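Local coordinates for adenosine kinase, putative (Trypanosoma brucei, PDB 3OTX), which probably catalyses the magnesium-dependent transfer of a phosphate from ATP to adenosine, giving AMP and ADP in purine salvage, at residues D301-G306 with T323-A328; L146-M151 with V177-Q182; N15-V20 with A138-A143. The protein carries 1 engineered substitution. All blocks are in the same frame, centred on the assembly; numbering follows the deposited sequence.

Contact 1 of 3, residues D301-G306 with T323-A328; sequences DAFMGG and TGHYTA. With AP5 (bis(adenosine)-5'-pentaphosphate), chain C.
Across from T323, the first residue of 323-328 to touch 301-306, lies the backbone of G306: the methyl CG2 rests 3.2 Å from G306 O, while the hydroxyl turns back to R319 O in its own helix. G324 comes next, and with no side chain at G306 or G324 the backbones meet directly. Its CA lies 3.2 Å from F303 O, and its carbonyl O receives a CA-H...O contact from F303 CA at 3.4 Å, nearly straight at the hydrogen. The two helix segments pack with axes only 6.7 Å apart at an angle of 136°, a close helix crossing, glycine on both sides, that lines the AP5 site of this PfkB-family (ribokinase-like) kinase. H325 meets F303 rim to rim, its CD2 at the edge of the phenyl ring and 3.6 Å from F303 CE1; H325 NE2 is hydrogen-bonded to T272 OG1, and CD2 also approaches a ribose of AP5. T327 places OG1 between its backbone N and carbonyl carbon (chi1 50°), from where it donates to A302 O at 2.7 Å, arriving above the carbonyl plane. G306 N, in the ordinary helical bond, reaches the same oxygen from the opposite face, so two donors grip A302 O. A328 sets its CA against the methyl of A302, and its CB lies 3.1 Å from the ribose O4F of AP5. D301, the predicted proton acceptor, gives its backbone N to phosphate oxygen O1E.

Contact 2 of 3, residues L146-M151 with V177-Q182; sequences LSSEHM and VNHVLQ
H179 reaches into the bend between L146 and M151 and is the residue most deeply engaged in this contact, a case of one imidazole tying a loop and a short helix to a longer helix. Its NE2 donates to L146 O over 2.8 Å; the acceptor lies near the ring plane, but the donor stands above the carbonyl plane of L146. Farther round the rim, S148 OG lies near the ring plane, 3.5 Å from H179 CE1. The side chains of L146 and H179 run antiparallel alongside one another, with L146 CG 3.9 Å from H179 CD2.

M151 takes one face of the ring. Its CG makes a CH-pi contact 3.8 Å from the H179 centroid, offset toward the rim, and bends at chi2 and chi3 fold the thioether back so that SD lies oblique to the ring and CE comes near H179 O.

Q182 closes the other end. Extended from the helix with CG opposite the backbone N (chi1 176°), it delivers NE2 to M151 O at 2.8 Å in an almost straight bond (177°), while OE1 lies 3.2 Å from M151 CB. The short helix is N-capped by S147, whose OG accepts from H150 N and is also hydrogen-bonded to E115 OE2.

Beneath the contact, L146, M151 and H179 all touch Q13 of strand 10-13, in the ten-stranded sheet; helix 154-162 borders it through M160, which meets both M151 and Q182.

Contact 3 of 3, residues N15-V20 with A138-A143; sequences NPLLDV and ADLGAA. With AP5 (bis(adenosine)-5'-pentaphosphate), chain C.
L17 faces L140 and A138 across the half of the AP5 site where adenosine binds, and its side chain, followed outward, illustrates how one leucine can serve both a protein contact and a ligand. CB lies at the border of the ribose, 4.2 Å from the hydroxyl O2J. With CG set opposite the carbonyl carbon (chi1 -50°), the chain then forks in two directions. CD1 goes to the nucleobase, 3.6 Å from AP5 C4B, and also touches the methyl of A138. CD2 turns to the other strand and meets L140 CD2 at 3.9 Å. That leucine crosses L17 obliquely; its own CD2 also approaches the amino group N6B, while its CD1 lies against the amide of N15. A138 sets its methyl against the N7B and N6B side of the adenine, with CB 3.6 Å from N7B.

The polar groups come from 15-20. N15 ND2 donates to adenine N1B at 3.1 Å in a nearly linear bond (171°), and a weak hydrogen bond joins the same nitrogen to F171 O. N15 CB packs on A143 CB at 3.6 Å, so the residue that reads the base edge also leans on the end of the type II' turn from L140 to A143. In that turn G141 has a positive phi, and A143 N is hydrogen-bonded to L140 O. D19, two residues beyond L17, accepts from both ribose hydroxyls: O2J donates to OD1 and O3J to OD2, each at 2.6 Å.

Strands 17-23 and 133-141 belong to the same five-stranded sheet but are not neighbours in it. Strand 122-130 runs between them, hydrogen-bonded to the backbone of L18 and V20, whereas strand 60-63 pairs with 17-23 on its other side through D19 and V62.

In the fold
Contacts 1 and 3 show how the ribokinase-like fold spreads one active site over separate elements. Contact 3 lies in the five-stranded sheet, the family's lid, and contact 1 in two helices, 300-311 and 317-332, of the main domain; their centres are 22 Å apart, on opposite sides of the chain's centre, yet both touch AP5, which spans the gap. Along the chain contact 3 closes first, contact 2 follows and contact 1 comes last. Contact 2, apart from the ligand, adjoins contact 3 in sequence, with centres 18 Å apart. It joins the chain just after strand 133-141 to helix 177-189, about 27 Å between centres from contact 1.

Contact 1 of 3, residues D301-G306 with T323-A328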
loop_
_atom_site.group_PDB
_atom_site.type_symbol
_atom_site.label_atom_id
_atom_site.label_comp_id
_atom_site.label_asym_id
_atom_site.label_seq_id
_atom_site.Cartn_x
_atom_site.Cartn_y
_atom_site.Cartn_z
ATOM N N ASP A 301 2.906 -2.135 4.212
ATOM C CA ASP A 301 2.496 -0.729 4.206
ATOM C C ASP A 301 3.387 0.108 5.119
ATOM O O ASP A 301 3.680 1.280 4.816
ATOM C CB ASP A 301 1.041 -0.593 4.665
ATOM C CG ASP A 301 0.070 -1.301 3.738
ATOM O OD1 ASP A 301 0.382 -1.443 2.526
ATOM O OD2 ASP A 301 -1.028 -1.681 4.194
ATOM N N ALA A 302 3.796 -0.451 6.253
ATOM C CA ALA A 302 4.646 0.300 7.189
ATOM C C ALA A 302 6.007 0.594 6.563
ATOM O O ALA A 302 6.520 1.719 6.695
ATOM C CB ALA A 302 4.787 -0.438 8.507
ATOM N N PHE A 303 6.569 -0.392 5.854
ATOM C CA PHE A 303 7.821 -0.132 5.113
ATOM C C PHE A 303 7.619 1.046 4.147
ATOM O O PHE A 303 8.439 1.982 4.113
ATOM C CB PHE A 303 8.290 -1.371 4.320
ATOM C CG PHE A 303 9.471 -1.074 3.423
ATOM C CD1 PHE A 303 10.755 -1.061 3.951
ATOM C CD2 PHE A 303 9.269 -0.758 2.094
ATOM C CE1 PHE A 303 11.843 -0.756 3.158
ATOM C CE2 PHE A 303 10.354 -0.433 1.278
ATOM C CZ PHE A 303 11.651 -0.425 1.823
ATOM N N MET A 304 6.543 0.996 3.357
ATOM C CA MET A 304 6.292 2.015 2.351
ATOM C C MET A 304 6.085 3.394 2.997
ATOM O O MET A 304 6.573 4.409 2.464
ATOM C CB MET A 304 5.117 1.622 1.463
ATOM C CG MET A 304 4.879 2.534 0.300
ATOM S SD MET A 304 6.130 2.219 -0.969
ATOM C CE MET A 304 6.410 3.876 -1.502
ATOM N N GLY A 305 5.381 3.443 4.128
ATOM C CA GLY A 305 5.251 4.722 4.843
ATOM C C GLY A 305 6.576 5.353 5.241
ATOM O O GLY A 305 6.769 6.567 5.056
ATOM N N GLY A 306 7.507 4.541 5.766
ATOM C CA GLY A 306 8.789 5.074 6.217
ATOM C C GLY A 306 9.587 5.500 4.996
ATOM O O GLY A 306 10.235 6.578 4.997
ATOM N N THR A 323 14.851 3.761 6.492
ATOM C CA THR A 323 13.714 4.357 7.209
ATOM C C THR A 323 12.485 3.426 7.155
ATOM O O THR A 323 11.792 3.239 8.174
ATOM C CB THR A 323 13.380 5.747 6.645
ATOM O OG1 THR A 323 14.561 6.553 6.668
ATOM C CG2 THR A 323 12.295 6.420 7.495
ATOM N N GLY A 324 12.258 2.822 5.996
ATOM C CA GLY A 324 11.175 1.855 5.840
ATOM C C GLY A 324 11.403 0.657 6.754
ATOM O O GLY A 324 10.441 0.108 7.289
ATOM N N HIS A 325 12.657 0.227 6.920
ATOM C CA HIS A 325 12.916 -0.879 7.860
ATOM C C HIS A 325 12.562 -0.467 9.279
ATOM O O HIS A 325 12.000 -1.254 10.036
ATOM C CB HIS A 325 14.373 -1.329 7.836
ATOM C CG HIS A 325 14.804 -1.899 6.533
ATOM N ND1 HIS A 325 16.138 -2.020 6.206
ATOM C CD2 HIS A 325 14.102 -2.385 5.479
ATOM C CE1 HIS A 325 16.238 -2.550 4.997
ATOM N NE2 HIS A 325 15.019 -2.785 4.540
ATOM N N TYR A 326 12.892 0.771 9.636
ATOM C CA TYR A 326 12.586 1.253 10.963
ATOM C C TYR A 326 11.055 1.210 11.224
ATOM O O TYR A 326 10.591 0.662 12.237
ATOM C CB TYR A 326 13.142 2.681 11.159
ATOM C CG TYR A 326 12.540 3.290 12.385
ATOM C CD1 TYR A 326 12.955 2.909 13.664
ATOM C CD2 TYR A 326 11.497 4.189 12.264
ATOM C CE1 TYR A 326 12.353 3.455 14.816
ATOM C CE2 TYR A 326 10.874 4.724 13.394
ATOM C CZ TYR A 326 11.310 4.351 14.651
ATOM O OH TYR A 326 10.681 4.903 15.740
ATOM N N THR A 327 10.294 1.823 10.329
ATOM C CA THR A 327 8.859 1.885 10.502
ATOM C C THR A 327 8.221 0.496 10.469
ATOM O O THR A 327 7.350 0.203 11.287
ATOM C CB THR A 327 8.169 2.852 9.514
ATOM O OG1 THR A 327 8.591 2.580 8.193
ATOM C CG2 THR A 327 8.555 4.305 9.836
ATOM N N ALA A 328 8.678 -0.359 9.559
ATOM C CA ALA A 328 8.142 -1.734 9.505
ATOM C C ALA A 328 8.418 -2.478 10.812
ATOM O O ALA A 328 7.520 -3.134 11.373
ATOM C CB ALA A 328 8.727 -2.489 8.312
HETATM P PA AP5 C . 8.107 -7.924 4.241
HETATM O O1A AP5 C . 7.745 -9.220 4.958
HETATM O O2A AP5 C . 8.999 -8.114 3.030
HETATM O O3A AP5 C . 6.824 -7.095 3.732
HETATM P PB AP5 C . 5.460 -7.702 3.117
HETATM O O1B AP5 C . 5.623 -9.107 2.626
HETATM O O2B AP5 C . 4.947 -6.689 2.154
HETATM O O3B AP5 C . 4.583 -7.700 4.446
HETATM P PG AP5 C . 3.256 -8.465 4.879
HETATM O O1G AP5 C . 3.266 -8.531 6.375
HETATM O O2G AP5 C . 3.130 -9.874 4.343
HETATM O O3G AP5 C . 2.193 -7.439 4.403
HETATM P PD AP5 C . 0.579 -7.487 4.481
HETATM O O1D AP5 C . 0.029 -8.747 5.125
HETATM O O2D AP5 C . 0.112 -7.124 3.099
HETATM O O3D AP5 C . 0.300 -6.303 5.535
HETATM P PE AP5 C . 0.154 -4.735 5.184
HETATM O O1E AP5 C . 1.160 -4.358 4.134
HETATM O O2E AP5 C . 0.149 -3.935 6.485
HETATM O O5F AP5 C . 8.724 -6.927 5.336
HETATM C C5F AP5 C . 9.002 -5.565 5.010
HETATM C C4F AP5 C . 10.049 -5.041 5.962
HETATM O O4F AP5 C . 9.625 -5.246 7.317
HETATM C C3F AP5 C . 11.387 -5.772 5.905
HETATM O O3F AP5 C . 12.202 -5.198 4.912
HETATM C C2F AP5 C . 11.914 -5.642 7.305
HETATM O O2F AP5 C . 12.506 -4.378 7.476
HETATM C C1F AP5 C . 10.635 -5.670 8.148
HETATM N N9A AP5 C . 10.270 -7.033 8.629
HETATM C C8A AP5 C . 9.204 -7.821 8.184
HETATM N N7A AP5 C . 9.217 -8.977 8.902
HETATM C C5A AP5 C . 10.241 -8.929 9.787
HETATM C C6A AP5 C . 10.689 -9.784 10.770
HETATM N N6A AP5 C . 10.030 -10.902 11.087
HETATM N N1A AP5 C . 11.776 -9.415 11.524
HETATM C C2A AP5 C . 12.419 -8.201 11.343
HETATM N N3A AP5 C . 11.952 -7.349 10.364
HETATM C C4A AP5 C . 10.881 -7.691 9.623
HETATM O O5J AP5 C . -1.312 -4.640 4.491
HETATM C C5J AP5 C . -2.465 -4.996 5.234
HETATM C C4J AP5 C . -3.562 -4.086 4.707
HETATM O O4J AP5 C . -3.956 -4.482 3.382
HETATM C C3J AP5 C . -4.871 -4.176 5.498
HETATM O O3J AP5 C . -4.970 -3.002 6.305
HETATM C C2J AP5 C . -5.970 -4.277 4.428
HETATM O O2J AP5 C . -7.060 -3.387 4.644
HETATM C C1J AP5 C . -5.220 -3.908 3.172
HETATM N N9B AP5 C . -5.839 -4.427 1.943
HETATM C C8B AP5 C . -6.083 -5.747 1.678
HETATM N N7B AP5 C . -6.700 -5.800 0.469
HETATM C C5B AP5 C . -6.836 -4.527 -0.019
HETATM C C6B AP5 C . -7.378 -4.013 -1.203
HETATM N N6B AP5 C . -7.997 -4.762 -2.130
HETATM N N1B AP5 C . -7.364 -2.650 -1.327
HETATM C C2B AP5 C . -6.768 -1.794 -0.430
HETATM N N3B AP5 C . -6.275 -2.297 0.756
HETATM C C4B AP5 C . -6.285 -3.654 0.920
#

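Contact 2 of 3, residues L146-M151 with V177-Q182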
loop_
_atom_site.group_PDB
_atom_site.type_symbol
_atom_site.label_atom_id
_atom_site.label_comp_id
_atom_site.label_asym_id
_atom_site.label_seq_id
_atom_site.Cartn_x
_atom_site.Cartn_y
_atom_site.Cartn_z
ATOM N N LEU A 146 -15.305 4.913 -6.547
ATOM C CA LEU A 146 -14.538 6.151 -6.755
ATOM C C LEU A 146 -14.721 6.609 -8.225
ATOM O O LEU A 146 -14.488 5.840 -9.155
ATOM C CB LEU A 146 -13.072 5.930 -6.396
ATOM C CG LEU A 146 -12.140 7.133 -6.598
ATOM C CD1 LEU A 146 -12.516 8.285 -5.713
ATOM C CD2 LEU A 146 -10.706 6.698 -6.307
ATOM N N SER A 147 -15.224 7.834 -8.393
ATOM C CA SER A 147 -15.651 8.311 -9.720
ATOM C C SER A 147 -14.672 9.258 -10.438
ATOM O O SER A 147 -13.848 9.949 -9.811
ATOM C CB SER A 147 -17.022 8.999 -9.586
ATOM O OG SER A 147 -16.900 10.260 -8.940
ATOM N N SER A 148 -14.817 9.310 -11.764
ATOM C CA SER A 148 -14.059 10.256 -12.533
ATOM C C SER A 148 -14.471 11.666 -12.154
ATOM O O SER A 148 -13.627 12.555 -12.132
ATOM C CB SER A 148 -14.270 10.015 -14.027
ATOM O OG SER A 148 -13.827 8.708 -14.356
ATOM N N GLU A 149 -15.748 11.848 -11.792
ATOM C CA GLU A 149 -16.207 13.177 -11.353
ATOM C C GLU A 149 -15.384 13.608 -10.132
ATOM O O GLU A 149 -14.883 14.758 -10.048
ATOM C CB GLU A 149 -17.703 13.189 -11.009
ATOM C CG GLU A 149 -18.661 13.048 -12.202
ATOM C CD GLU A 149 -18.462 11.776 -13.048
ATOM O OE1 GLU A 149 -18.218 10.664 -12.505
ATOM O OE2 GLU A 149 -18.559 11.901 -14.288
ATOM N N HIS A 150 -15.205 12.693 -9.187
ATOM C CA HIS A 150 -14.420 13.051 -8.016
ATOM C C HIS A 150 -12.965 13.338 -8.388
ATOM O O HIS A 150 -12.345 14.258 -7.862
ATOM C CB HIS A 150 -14.478 11.934 -6.957
ATOM C CG HIS A 150 -13.798 12.309 -5.674
ATOM N ND1 HIS A 150 -14.293 13.277 -4.828
ATOM C CD2 HIS A 150 -12.616 11.899 -5.133
ATOM C CE1 HIS A 150 -13.467 13.432 -3.805
ATOM N NE2 HIS A 150 -12.439 12.614 -3.969
ATOM N N MET A 151 -12.402 12.524 -9.274
ATOM C CA MET A 151 -11.010 12.739 -9.711
ATOM C C MET A 151 -10.765 14.123 -10.351
ATOM O O MET A 151 -9.647 14.623 -10.294
ATOM C CB MET A 151 -10.571 11.656 -10.694
ATOM C CG MET A 151 -10.487 10.247 -10.075
ATOM S SD MET A 151 -9.377 10.126 -8.634
ATOM C CE MET A 151 -7.815 10.610 -9.350
ATOM N N VAL A 177 -8.442 2.035 -13.909
ATOM C CA VAL A 177 -7.071 2.354 -14.321
ATOM C C VAL A 177 -6.918 3.807 -14.745
ATOM O O VAL A 177 -5.865 4.415 -14.527
ATOM C CB VAL A 177 -6.586 1.400 -15.446
ATOM C CG1 VAL A 177 -7.277 1.696 -16.811
ATOM C CG2 VAL A 177 -5.039 1.440 -15.599
ATOM N N ASN A 178 -7.977 4.362 -15.331
ATOM C CA ASN A 178 -7.967 5.755 -15.728
ATOM C C ASN A 178 -7.748 6.733 -14.566
ATOM O O ASN A 178 -7.147 7.802 -14.776
ATOM C CB ASN A 178 -9.205 6.065 -16.545
ATOM C CG ASN A 178 -9.182 5.362 -17.888
ATOM O OD1 ASN A 178 -8.143 5.263 -18.543
ATOM N ND2 ASN A 178 -10.331 4.850 -18.297
ATOM N N HIS A 179 -8.193 6.385 -13.351
ATOM C CA HIS A 179 -7.917 7.263 -12.204
ATOM C C HIS A 179 -6.421 7.302 -11.936
ATOM O O HIS A 179 -5.849 8.353 -11.635
ATOM C CB HIS A 179 -8.599 6.742 -10.936
ATOM C CG HIS A 179 -10.091 6.674 -11.026
ATOM N ND1 HIS A 179 -10.808 7.238 -12.058
ATOM C CD2 HIS A 179 -11.002 6.106 -10.194
ATOM C CE1 HIS A 179 -12.098 7.015 -11.862
ATOM N NE2 HIS A 179 -12.241 6.317 -10.744
ATOM N N VAL A 180 -5.776 6.152 -12.052
ATOM C CA VAL A 180 -4.344 6.033 -11.856
ATOM C C VAL A 180 -3.628 6.818 -12.930
ATOM O O VAL A 180 -2.690 7.565 -12.607
ATOM C CB VAL A 180 -3.888 4.562 -11.905
ATOM C CG1 VAL A 180 -2.447 4.455 -11.419
ATOM C CG2 VAL A 180 -4.782 3.697 -10.976
ATOM N N LEU A 181 -4.058 6.662 -14.191
ATOM C CA LEU A 181 -3.391 7.373 -15.302
ATOM C C LEU A 181 -3.469 8.897 -15.156
ATOM O O LEU A 181 -2.513 9.610 -15.506
ATOM C CB LEU A 181 -3.942 6.905 -16.654
ATOM C CG LEU A 181 -3.599 5.457 -16.968
ATOM C CD1 LEU A 181 -4.403 5.003 -18.190
ATOM C CD2 LEU A 181 -2.065 5.225 -17.252
ATOM N N GLN A 182 -4.551 9.388 -14.551
ATOM C CA GLN A 182 -4.658 10.834 -14.296
ATOM C C GLN A 182 -3.499 11.285 -13.408
ATOM O O GLN A 182 -2.841 12.280 -13.691
ATOM C CB GLN A 182 -5.989 11.210 -13.657
ATOM C CG GLN A 182 -6.080 12.697 -13.287
ATOM C CD GLN A 182 -7.386 13.045 -12.616
ATOM O OE1 GLN A 182 -8.434 12.495 -12.963
ATOM N NE2 GLN A 182 -7.340 13.959 -11.648
#

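Contact 3 of 3, residues N15-V20 with A138-A143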
loop_
_atom_site.group_PDB
_atom_site.type_symbol
_atom_site.label_atom_id
_atom_site.label_comp_id
_atom_site.label_asym_id
_atom_site.label_seq_id
_atom_site.Cartn_x
_atom_site.Cartn_y
_atom_site.Cartn_z
ATOM N N ASN A 15 -7.930 2.294 -1.530
ATOM C CA ASN A 15 -9.290 1.916 -1.120
ATOM C C ASN A 15 -9.359 1.940 0.387
ATOM O O ASN A 15 -8.673 1.145 1.046
ATOM C CB ASN A 15 -9.543 0.481 -1.592
ATOM C CG ASN A 15 -9.301 0.313 -3.092
ATOM O OD1 ASN A 15 -9.728 1.152 -3.877
ATOM N ND2 ASN A 15 -8.621 -0.795 -3.507
ATOM N N PRO A 16 -10.139 2.876 0.962
ATOM C CA PRO A 16 -10.129 2.981 2.418
ATOM C C PRO A 16 -11.036 1.876 2.981
ATOM O O PRO A 16 -12.207 1.781 2.602
ATOM C CB PRO A 16 -10.680 4.395 2.689
ATOM C CG PRO A 16 -11.414 4.786 1.440
ATOM C CD PRO A 16 -10.794 4.032 0.301
ATOM N N LEU A 17 -10.462 0.987 3.786
ATOM C CA LEU A 17 -11.219 -0.166 4.278
ATOM C C LEU A 17 -11.105 -0.237 5.781
ATOM O O LEU A 17 -10.039 0.066 6.318
ATOM C CB LEU A 17 -10.637 -1.471 3.707
ATOM C CG LEU A 17 -10.405 -1.562 2.208
ATOM C CD1 LEU A 17 -9.695 -2.896 1.889
ATOM C CD2 LEU A 17 -11.758 -1.474 1.476
ATOM N N LEU A 18 -12.179 -0.625 6.457
ATOM C CA LEU A 18 -12.088 -0.962 7.864
ATOM C C LEU A 18 -11.650 -2.420 8.018
ATOM O O LEU A 18 -12.298 -3.340 7.472
ATOM C CB LEU A 18 -13.455 -0.758 8.531
ATOM C CG LEU A 18 -13.281 -0.821 10.065
ATOM C CD1 LEU A 18 -12.989 0.591 10.672
ATOM C CD2 LEU A 18 -14.362 -1.573 10.802
ATOM N N ASP A 19 -10.587 -2.649 8.786
ATOM C CA ASP A 19 -10.129 -4.027 8.983
ATOM C C ASP A 19 -10.863 -4.704 10.117
ATOM O O ASP A 19 -10.969 -4.163 11.226
ATOM C CB ASP A 19 -8.643 -4.052 9.300
ATOM C CG ASP A 19 -7.776 -3.758 8.092
ATOM O OD1 ASP A 19 -8.284 -3.778 6.944
ATOM O OD2 ASP A 19 -6.570 -3.558 8.311
ATOM N N VAL A 20 -11.376 -5.904 9.839
ATOM C CA VAL A 20 -12.134 -6.698 10.798
ATOM C C VAL A 20 -11.249 -7.920 11.035
ATOM O O VAL A 20 -11.160 -8.800 10.185
ATOM C CB VAL A 20 -13.552 -7.027 10.250
ATOM C CG1 VAL A 20 -14.405 -7.820 11.269
ATOM C CG2 VAL A 20 -14.295 -5.740 9.900
ATOM N N ALA A 138 -10.844 -8.713 0.956
ATOM C CA ALA A 138 -11.243 -7.289 0.873
ATOM C C ALA A 138 -12.583 -7.148 0.163
ATOM O O ALA A 138 -12.730 -7.605 -0.990
ATOM C CB ALA A 138 -10.167 -6.486 0.119
ATOM N N ASP A 139 -13.554 -6.526 0.841
ATOM C CA ASP A 139 -14.854 -6.179 0.273
ATOM C C ASP A 139 -14.859 -4.685 0.076
ATOM O O ASP A 139 -15.084 -3.916 1.025
ATOM C CB ASP A 139 -15.939 -6.643 1.238
ATOM C CG ASP A 139 -17.330 -6.259 0.793
ATOM O OD1 ASP A 139 -17.486 -5.749 -0.331
ATOM O OD2 ASP A 139 -18.269 -6.485 1.576
ATOM N N LEU A 140 -14.501 -4.235 -1.136
ATOM C CA LEU A 140 -14.278 -2.811 -1.350
ATOM C C LEU A 140 -15.476 -1.902 -1.058
ATOM O O LEU A 140 -15.264 -0.754 -0.677
ATOM C CB LEU A 140 -13.769 -2.513 -2.749
ATOM C CG LEU A 140 -12.405 -3.105 -3.144
ATOM C CD1 LEU A 140 -11.800 -2.431 -4.424
ATOM C CD2 LEU A 140 -11.407 -3.122 -2.049
ATOM N N GLY A 141 -16.692 -2.383 -1.318
ATOM C CA GLY A 141 -17.879 -1.548 -1.080
ATOM C C GLY A 141 -17.731 -0.199 -1.778
ATOM O O GLY A 141 -17.414 -0.129 -2.986
ATOM N N ALA A 142 -17.915 0.860 -0.998
ATOM C CA ALA A 142 -17.830 2.214 -1.507
ATOM C C ALA A 142 -16.526 2.472 -2.278
ATOM O O ALA A 142 -16.510 3.282 -3.213
ATOM C CB ALA A 142 -17.972 3.183 -0.359
ATOM N N ALA A 143 -15.422 1.825 -1.889
ATOM C CA ALA A 143 -14.136 2.137 -2.515
ATOM C C ALA A 143 -14.162 1.837 -4.015
ATOM O O ALA A 143 -13.477 2.483 -4.798
ATOM C CB ALA A 143 -12.974 1.412 -1.813
HETATM P PA AP5 C . 8.107 -7.924 4.241
HETATM O O1A AP5 C . 7.745 -9.220 4.958
HETATM O O2A AP5 C . 8.999 -8.114 3.030
HETATM O O3A AP5 C . 6.824 -7.095 3.732
HETATM P PB AP5 C . 5.460 -7.702 3.117
HETATM O O1B AP5 C . 5.623 -9.107 2.626
HETATM O O2B AP5 C . 4.947 -6.689 2.154
HETATM O O3B AP5 C . 4.583 -7.700 4.446
HETATM P PG AP5 C . 3.256 -8.465 4.879
HETATM O O1G AP5 C . 3.266 -8.531 6.375
HETATM O O2G AP5 C . 3.130 -9.874 4.343
HETATM O O3G AP5 C . 2.193 -7.439 4.403
HETATM P PD AP5 C . 0.579 -7.487 4.481
HETATM O O1D AP5 C . 0.029 -8.747 5.125
HETATM O O2D AP5 C . 0.112 -7.124 3.099
HETATM O O3D AP5 C . 0.300 -6.303 5.535
HETATM P PE AP5 C . 0.154 -4.735 5.184
HETATM O O1E AP5 C . 1.160 -4.358 4.134
HETATM O O2E AP5 C . 0.149 -3.935 6.485
HETATM O O5F AP5 C . 8.724 -6.927 5.336
HETATM C C5F AP5 C . 9.002 -5.565 5.010
HETATM C C4F AP5 C . 10.049 -5.041 5.962
HETATM O O4F AP5 C . 9.625 -5.246 7.317
HETATM C C3F AP5 C . 11.387 -5.772 5.905
HETATM O O3F AP5 C . 12.202 -5.198 4.912
HETATM C C2F AP5 C . 11.914 -5.642 7.305
HETATM O O2F AP5 C . 12.506 -4.378 7.476
HETATM C C1F AP5 C . 10.635 -5.670 8.148
HETATM N N9A AP5 C . 10.270 -7.033 8.629
HETATM C C8A AP5 C . 9.204 -7.821 8.184
HETATM N N7A AP5 C . 9.217 -8.977 8.902
HETATM C C5A AP5 C . 10.241 -8.929 9.787
HETATM C C6A AP5 C . 10.689 -9.784 10.770
HETATM N N6A AP5 C . 10.030 -10.902 11.087
HETATM N N1A AP5 C . 11.776 -9.415 11.524
HETATM C C2A AP5 C . 12.419 -8.201 11.343
HETATM N N3A AP5 C . 11.952 -7.349 10.364
HETATM C C4A AP5 C . 10.881 -7.691 9.623
HETATM O O5J AP5 C . -1.312 -4.640 4.491
HETATM C C5J AP5 C . -2.465 -4.996 5.234
HETATM C C4J AP5 C . -3.562 -4.086 4.707
HETATM O O4J AP5 C . -3.956 -4.482 3.382
HETATM C C3J AP5 C . -4.871 -4.176 5.498
HETATM O O3J AP5 C . -4.970 -3.002 6.305
HETATM C C2J AP5 C . -5.970 -4.277 4.428
HETATM O O2J AP5 C . -7.060 -3.387 4.644
HETATM C C1J AP5 C . -5.220 -3.908 3.172
HETATM N N9B AP5 C . -5.839 -4.427 1.943
HETATM C C8B AP5 C . -6.083 -5.747 1.678
HETATM N N7B AP5 C . -6.700 -5.800 0.469
HETATM C C5B AP5 C . -6.836 -4.527 -0.019
HETATM C C6B AP5 C . -7.378 -4.013 -1.203
HETATM N N6B AP5 C . -7.997 -4.762 -2.130
HETATM N N1B AP5 C . -7.364 -2.650 -1.327
HETATM C C2B AP5 C . -6.768 -1.794 -0.430
HETATM N N3B AP5 C . -6.275 -2.297 0.756
HETATM C C4B AP5 C . -6.285 -3.654 0.920
#